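Local coordinates for protein Lys-gingipain catalytic subunit (Porphyromonas gingivalis, PDB 6I9A) that cleaves proteins after lysine residues as a secreted cysteine protease of family C25, a likely virulence factor in periodontal disease, at residues D288-G300 with N333-H347. Residues are numbered along the deposited sequence; the frame is centred on the assembly and turned at random.
Sequences DYYWSVGANAVFG and NLAATHAGNIGNITH. With NA (sodium ion), chain F; H8E (benzyl-N-[(2S)-1-[[(3S)-7-amino-1-(benzylamino)-1,2-dioxoheptan-3-yl]amino]-5-(2-methyl-2-phenylhydrazinyl)-1,5-dioxopentan-2-yl]carbamate), chain I.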
loop_
_atom_site.group_PDB
_atom_site.type_symbol
_atom_site.label_atom_id
_atom_site.label_comp_id
_atom_site.label_asym_id
_atom_site.label_seq_id
_atom_site.Cartn_x
_atom_site.Cartn_y
_atom_site.Cartn_z
ATOM N N ASP A 288 -8.337 -11.723 -12.218
ATOM C CA ASP A 288 -6.956 -11.290 -11.958
ATOM C C ASP A 288 -6.314 -10.712 -13.215
ATOM O O ASP A 288 -5.434 -9.844 -13.135
ATOM C CB ASP A 288 -6.091 -12.435 -11.439
ATOM C CG ASP A 288 -6.116 -12.687 -9.947
ATOM O OD1 ASP A 288 -6.860 -11.959 -9.211
ATOM O OD2 ASP A 288 -5.352 -13.555 -9.505
ATOM N N TYR A 289 -6.693 -11.233 -14.414
ATOM C CA TYR A 289 -6.164 -10.678 -15.671
ATOM C C TYR A 289 -6.540 -9.184 -15.767
ATOM O O TYR A 289 -5.705 -8.335 -16.001
ATOM C CB TYR A 289 -6.689 -11.524 -16.825
ATOM C CG TYR A 289 -6.202 -11.237 -18.221
ATOM C CD1 TYR A 289 -4.881 -10.846 -18.477
ATOM C CD2 TYR A 289 -7.001 -11.550 -19.311
ATOM C CE1 TYR A 289 -4.420 -10.729 -19.791
ATOM C CE2 TYR A 289 -6.525 -11.494 -20.609
ATOM C CZ TYR A 289 -5.236 -11.079 -20.845
ATOM O OH TYR A 289 -4.731 -11.002 -22.146
ATOM N N TYR A 290 -7.824 -8.908 -15.602
ATOM C CA TYR A 290 -8.274 -7.520 -15.673
ATOM C C TYR A 290 -7.648 -6.678 -14.575
ATOM O O TYR A 290 -7.269 -5.529 -14.810
ATOM C CB TYR A 290 -9.826 -7.421 -15.531
ATOM C CG TYR A 290 -10.576 -8.358 -16.460
ATOM C CD1 TYR A 290 -10.253 -8.433 -17.810
ATOM C CD2 TYR A 290 -11.644 -9.115 -15.995
ATOM C CE1 TYR A 290 -10.925 -9.307 -18.658
ATOM C CE2 TYR A 290 -12.342 -9.971 -16.838
ATOM C CZ TYR A 290 -11.983 -10.050 -18.171
ATOM O OH TYR A 290 -12.676 -10.910 -18.994
ATOM N N TRP A 291 -7.532 -7.273 -13.372
ATOM C CA TRP A 291 -6.932 -6.573 -12.223
ATOM C C TRP A 291 -5.604 -5.956 -12.587
ATOM O O TRP A 291 -5.362 -4.782 -12.346
ATOM C CB TRP A 291 -6.807 -7.588 -11.090
ATOM C CG TRP A 291 -6.598 -7.061 -9.709
ATOM C CD1 TRP A 291 -7.560 -6.976 -8.747
ATOM C CD2 TRP A 291 -5.358 -6.710 -9.067
ATOM N NE1 TRP A 291 -7.011 -6.584 -7.557
ATOM C CE2 TRP A 291 -5.650 -6.441 -7.712
ATOM C CE3 TRP A 291 -4.023 -6.633 -9.492
ATOM C CZ2 TRP A 291 -4.669 -6.133 -6.771
ATOM C CZ3 TRP A 291 -3.051 -6.249 -8.572
ATOM C CH2 TRP A 291 -3.366 -6.030 -7.221
ATOM N N SER A 292 -4.733 -6.742 -13.240
ATOM C CA SER A 292 -3.408 -6.237 -13.593
ATOM C C SER A 292 -3.358 -5.396 -14.832
ATOM O O SER A 292 -2.645 -4.378 -14.847
ATOM C CB SER A 292 -2.389 -7.362 -13.763
ATOM O OG SER A 292 -2.173 -8.051 -12.536
ATOM N N VAL A 293 -4.059 -5.789 -15.922
ATOM C CA VAL A 293 -3.920 -5.158 -17.233
ATOM C C VAL A 293 -4.978 -4.113 -17.545
ATOM O O VAL A 293 -4.719 -3.168 -18.313
ATOM C CB VAL A 293 -4.000 -6.305 -18.271
ATOM C CG1 VAL A 293 -4.227 -5.808 -19.683
ATOM C CG2 VAL A 293 -2.739 -7.164 -18.207
ATOM N N GLY A 294 -6.193 -4.326 -17.013
ATOM C CA GLY A 294 -7.365 -3.519 -17.351
ATOM C C GLY A 294 -8.436 -4.415 -17.943
ATOM O O GLY A 294 -8.187 -5.549 -18.390
ATOM N N ALA A 295 -9.671 -3.902 -17.902
ATOM C CA ALA A 295 -10.771 -4.598 -18.581
ATOM C C ALA A 295 -10.578 -4.565 -20.103
ATOM O O ALA A 295 -9.766 -3.803 -20.642
ATOM C CB ALA A 295 -12.099 -3.964 -18.205
ATOM N N ASN A 296 -11.385 -5.394 -20.787
ATOM C CA ASN A 296 -11.299 -5.569 -22.274
ATOM C C ASN A 296 -10.041 -6.356 -22.675
ATOM O O ASN A 296 -9.765 -6.474 -23.852
ATOM C CB ASN A 296 -11.437 -4.287 -23.106
ATOM C CG ASN A 296 -12.865 -3.984 -23.446
ATOM O OD1 ASN A 296 -13.693 -4.919 -23.603
ATOM N ND2 ASN A 296 -13.196 -2.692 -23.518
ATOM N N ALA A 297 -9.347 -6.960 -21.728
ATOM C CA ALA A 297 -8.283 -7.914 -22.021
ATOM C C ALA A 297 -8.945 -9.214 -22.497
ATOM O O ALA A 297 -10.002 -9.589 -22.019
ATOM C CB ALA A 297 -7.493 -8.163 -20.725
ATOM N N VAL A 298 -8.324 -9.859 -23.475
ATOM C CA VAL A 298 -8.846 -11.082 -24.080
ATOM C C VAL A 298 -7.872 -12.230 -23.846
ATOM O O VAL A 298 -6.643 -12.062 -23.978
ATOM C CB VAL A 298 -9.085 -10.821 -25.587
ATOM C CG1 VAL A 298 -9.415 -12.098 -26.336
ATOM C CG2 VAL A 298 -10.186 -9.780 -25.768
ATOM N N PHE A 299 -8.391 -13.386 -23.458
ATOM C CA PHE A 299 -7.534 -14.545 -23.218
ATOM C C PHE A 299 -6.800 -14.959 -24.483
ATOM O O PHE A 299 -7.406 -15.050 -25.569
ATOM C CB PHE A 299 -8.332 -15.744 -22.700
ATOM C CG PHE A 299 -9.191 -15.484 -21.478
ATOM C CD1 PHE A 299 -8.818 -14.557 -20.521
ATOM C CD2 PHE A 299 -10.391 -16.162 -21.303
ATOM C CE1 PHE A 299 -9.625 -14.310 -19.415
ATOM C CE2 PHE A 299 -11.175 -15.933 -20.174
ATOM C CZ PHE A 299 -10.796 -15.016 -19.238
ATOM N N GLY A 300 -5.495 -15.164 -24.358
ATOM C CA GLY A 300 -4.723 -15.661 -25.481
ATOM C C GLY A 300 -4.370 -14.642 -26.530
ATOM O O GLY A 300 -3.832 -15.038 -27.577
ATOM N N ASN A 333 -9.008 -3.748 -8.383
ATOM C CA ASN A 333 -10.410 -4.060 -8.132
ATOM C C ASN A 333 -11.349 -3.238 -8.992
ATOM O O ASN A 333 -12.378 -3.768 -9.424
ATOM C CB ASN A 333 -10.729 -3.866 -6.657
ATOM C CG ASN A 333 -10.081 -4.851 -5.715
ATOM O OD1 ASN A 333 -9.512 -5.872 -6.130
ATOM N ND2 ASN A 333 -10.147 -4.516 -4.409
ATOM N N LEU A 334 -10.988 -1.978 -9.303
ATOM C CA LEU A 334 -11.815 -1.196 -10.216
ATOM C C LEU A 334 -11.861 -1.839 -11.583
ATOM O O LEU A 334 -12.907 -1.884 -12.216
ATOM C CB LEU A 334 -11.262 0.226 -10.375
ATOM C CG LEU A 334 -11.397 1.181 -9.192
ATOM C CD1 LEU A 334 -10.731 2.501 -9.571
ATOM C CD2 LEU A 334 -12.880 1.455 -8.863
ATOM N N ALA A 335 -10.704 -2.336 -12.061
ATOM C CA ALA A 335 -10.680 -2.958 -13.386
ATOM C C ALA A 335 -11.543 -4.227 -13.400
ATOM O O ALA A 335 -12.269 -4.459 -14.388
ATOM C CB ALA A 335 -9.232 -3.283 -13.764
ATOM N N ALA A 336 -11.462 -5.056 -12.345
ATOM C CA ALA A 336 -12.297 -6.246 -12.312
ATOM C C ALA A 336 -13.783 -5.846 -12.286
ATOM O O ALA A 336 -14.637 -6.557 -12.837
ATOM C CB ALA A 336 -11.945 -7.070 -11.084
ATOM N N THR A 337 -14.104 -4.704 -11.622
ATOM C CA THR A 337 -15.483 -4.246 -11.562
ATOM C C THR A 337 -15.898 -3.733 -12.932
ATOM O O THR A 337 -17.025 -4.032 -13.413
ATOM C CB THR A 337 -15.594 -3.125 -10.501
ATOM O OG1 THR A 337 -15.131 -3.638 -9.232
ATOM C CG2 THR A 337 -17.033 -2.698 -10.302
ATOM N N HIS A 338 -15.059 -2.929 -13.577
ATOM C CA HIS A 338 -15.374 -2.376 -14.880
ATOM C C HIS A 338 -15.619 -3.484 -15.887
ATOM O O HIS A 338 -16.527 -3.375 -16.736
ATOM C CB HIS A 338 -14.219 -1.454 -15.356
ATOM C CG HIS A 338 -14.523 -0.696 -16.580
ATOM N ND1 HIS A 338 -15.554 0.209 -16.615
ATOM C CD2 HIS A 338 -13.889 -0.702 -17.772
ATOM C CE1 HIS A 338 -15.513 0.751 -17.829
ATOM N NE2 HIS A 338 -14.509 0.225 -18.553
ATOM N N ALA A 339 -14.833 -4.574 -15.836
ATOM C CA ALA A 339 -15.014 -5.710 -16.747
ATOM C C ALA A 339 -16.446 -6.232 -16.682
ATOM O O ALA A 339 -17.074 -6.501 -17.702
ATOM C CB ALA A 339 -14.004 -6.793 -16.388
ATOM N N GLY A 340 -16.980 -6.364 -15.449
ATOM C CA GLY A 340 -18.373 -6.793 -15.297
ATOM C C GLY A 340 -19.337 -5.766 -15.882
ATOM O O GLY A 340 -20.320 -6.107 -16.552
ATOM N N ASN A 341 -19.069 -4.485 -15.642
ATOM C CA ASN A 341 -19.966 -3.423 -16.109
ATOM C C ASN A 341 -20.049 -3.317 -17.608
ATOM O O ASN A 341 -21.080 -2.896 -18.139
ATOM C CB ASN A 341 -19.516 -2.063 -15.578
ATOM C CG ASN A 341 -19.728 -1.899 -14.110
ATOM O OD1 ASN A 341 -20.466 -2.673 -13.482
ATOM N ND2 ASN A 341 -19.034 -0.953 -13.480
ATOM N N ILE A 342 -19.001 -3.729 -18.307
ATOM C CA ILE A 342 -18.969 -3.581 -19.772
ATOM C C ILE A 342 -19.295 -4.923 -20.459
ATOM O O ILE A 342 -19.335 -4.947 -21.691
ATOM C CB ILE A 342 -17.658 -2.942 -20.304
ATOM C CG1 ILE A 342 -16.472 -3.889 -20.130
ATOM C CG2 ILE A 342 -17.451 -1.578 -19.644
ATOM C CD1 ILE A 342 -15.138 -3.304 -20.721
ATOM N N GLY A 343 -19.533 -5.970 -19.685
ATOM C CA GLY A 343 -19.971 -7.246 -20.267
ATOM C C GLY A 343 -18.865 -8.192 -20.654
ATOM O O GLY A 343 -19.104 -9.137 -21.397
ATOM N N ASN A 344 -17.626 -7.958 -20.174
ATOM C CA ASN A 344 -16.580 -8.938 -20.416
ATOM C C ASN A 344 -16.860 -10.255 -19.692
ATOM O O ASN A 344 -17.680 -10.293 -18.771
ATOM C CB ASN A 344 -15.247 -8.411 -19.833
ATOM C CG ASN A 344 -14.635 -7.224 -20.497
ATOM O OD1 ASN A 344 -13.724 -6.627 -19.903
ATOM N ND2 ASN A 344 -15.052 -6.856 -21.726
ATOM N N ILE A 345 -16.161 -11.333 -20.052
ATOM C CA ILE A 345 -16.280 -12.614 -19.336
ATOM C C ILE A 345 -15.841 -12.379 -17.898
ATOM O O ILE A 345 -14.752 -11.846 -17.656
ATOM C CB ILE A 345 -15.358 -13.641 -20.034
ATOM C CG1 ILE A 345 -15.931 -14.002 -21.416
ATOM C CG2 ILE A 345 -15.196 -14.914 -19.185
ATOM C CD1 ILE A 345 -14.898 -14.842 -22.253
ATOM N N THR A 346 -16.618 -12.808 -16.953
ATOM C CA THR A 346 -16.241 -12.743 -15.549
ATOM C C THR A 346 -16.397 -14.139 -14.934
ATOM O O THR A 346 -17.233 -14.937 -15.361
ATOM C CB THR A 346 -17.009 -11.666 -14.792
ATOM O OG1 THR A 346 -18.388 -11.939 -14.835
ATOM C CG2 THR A 346 -16.729 -10.238 -15.285
ATOM N N HIS A 347 -15.573 -14.410 -13.937
ATOM C CA HIS A 347 -15.538 -15.709 -13.258
ATOM C C HIS A 347 -16.125 -15.702 -11.864
ATOM O O HIS A 347 -16.471 -16.777 -11.329
ATOM C CB HIS A 347 -14.091 -16.208 -13.190
ATOM C CG HIS A 347 -13.519 -16.516 -14.550
ATOM N ND1 HIS A 347 -12.144 -16.605 -14.753
ATOM C CD2 HIS A 347 -14.170 -16.810 -15.711
ATOM C CE1 HIS A 347 -12.003 -16.936 -16.037
ATOM N NE2 HIS A 347 -13.188 -17.077 -16.654
HETATM NA NA NA F . -4.842 -1.186 -19.546
HETATM C CAQ H8E I . -2.845 -24.680 -4.202
HETATM C CAK H8E I . -1.597 -25.317 -4.040
HETATM C CAH H8E I . -0.919 -25.814 -5.155
HETATM C CAL H8E I . -1.460 -25.712 -6.433
HETATM C CAR H8E I . -2.697 -25.097 -6.557
HETATM C CBO H8E I . -3.387 -24.543 -5.488
HETATM C CBA H8E I . -4.659 -23.981 -5.722
HETATM N NBE H8E I . -4.601 -22.561 -6.109
HETATM C CBL H8E I . -5.500 -21.989 -6.957
HETATM O OAE H8E I . -6.355 -22.663 -7.545
HETATM C CBN H8E I . -5.378 -20.479 -7.144
HETATM O OAG H8E I . -4.244 -20.016 -6.809
HETATM C CBS H8E I . -5.913 -20.025 -8.538
HETATM C CBB H8E I . -5.381 -18.653 -8.970
HETATM C CAY H8E I . -5.811 -18.266 -10.388
HETATM C CAX H8E I . -5.527 -16.809 -10.769
HETATM C CAW H8E I . -4.042 -16.549 -10.989
HETATM N NAB H8E I . -3.850 -15.123 -11.390
HETATM N NBG H8E I . -7.378 -20.043 -8.630
HETATM C C H8E I . -8.105 -20.761 -9.487
HETATM O O H8E I . -7.666 -21.561 -10.302
HETATM C CA H8E I . -9.602 -20.641 -9.233
HETATM N N H8E I . -10.396 -20.963 -10.416
HETATM C CBK H8E I . -10.407 -20.177 -11.522
HETATM O OAD H8E I . -9.627 -19.217 -11.598
HETATM O OBI H8E I . -11.244 -20.515 -12.428
HETATM C CBD H8E I . -11.260 -19.774 -13.703
HETATM C CBP H8E I . -12.095 -20.450 -14.695
HETATM C CAS H8E I . -13.409 -20.054 -14.949
HETATM C CAM H8E I . -14.236 -20.685 -15.927
HETATM C CAI H8E I . -13.672 -21.795 -16.579
HETATM C CAN H8E I . -12.390 -22.228 -16.274
HETATM C CAT H8E I . -11.593 -21.576 -15.349
HETATM C CB H8E I . -10.003 -21.589 -8.092
HETATM C CG H8E I . -9.689 -23.079 -8.393
HETATM C CD H8E I . -9.743 -23.907 -7.143
HETATM O OE1 H8E I . -10.819 -24.330 -6.717
HETATM N NE2 H8E I . -8.540 -24.044 -6.556
HETATM N NBT H8E I . -8.381 -24.639 -5.294
HETATM C CAA H8E I . -7.817 -23.695 -4.292
HETATM C CBQ H8E I . -8.018 -26.020 -5.330
HETATM C CAU H8E I . -7.301 -26.626 -4.287
HETATM C CAO H8E I . -7.015 -27.988 -4.328
HETATM C CAJ H8E I . -7.428 -28.755 -5.411
HETATM C CAP H8E I . -8.100 -28.164 -6.471
HETATM C CAV H8E I . -8.414 -26.804 -6.422
HETATM O O HOH W 1 -5.149 0.964 -20.668
#
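Four hydrogen bonds join Tyr290, Trp291 and Asn296 to Asn333, Asn344 and Ile345, illustrating how polar grips can frame an apolar seam of alanines and a tyrosine ring. With CG anti to its carbonyl carbon (chi1 -50°), Tyr290 carries its OH to the backbone Ile345 O at 2.6 Å, donating in the carbonyl plane and on a lone pair. Asn344 answers Asn296 twice with its amide: its OD1 accepts from Asn296 N at 2.8 Å, and its ND2 gives a fairly straight bond (162°) to Asn296 OD1, from above the Asn296 carbonyl plane, so the group is held against rotation. Trp291 NE1 meets Asn333 OD1 at 3.0 Å, bent and from above the carbonyl plane.

The axes of segments 288-293 and 333-342, parts of longer helices in the catalytic domain of this clan CD peptidase, pass 7.2 Å apart at 121°. The first ends at Val293, whose O binds sodium, before Gly294 with positive phi; the other closes in a Schellman motif at Gly343.

Ala339 CB sits over one face of the Tyr290 ring, 3.8 Å from its centroid, a CH-pi contact; Ala295 CB packs on Ala339 CB and Ile342 CD1.

Phe299 and His347 meet rim to rim, but only His347 of the pair touches the inhibitor, whose CAS stands over one imidazole face. Asp288 OD2 accepts from the inhibitor's lysine-like amine NAB at 2.9 Å, consistent with the P1 lysine preference.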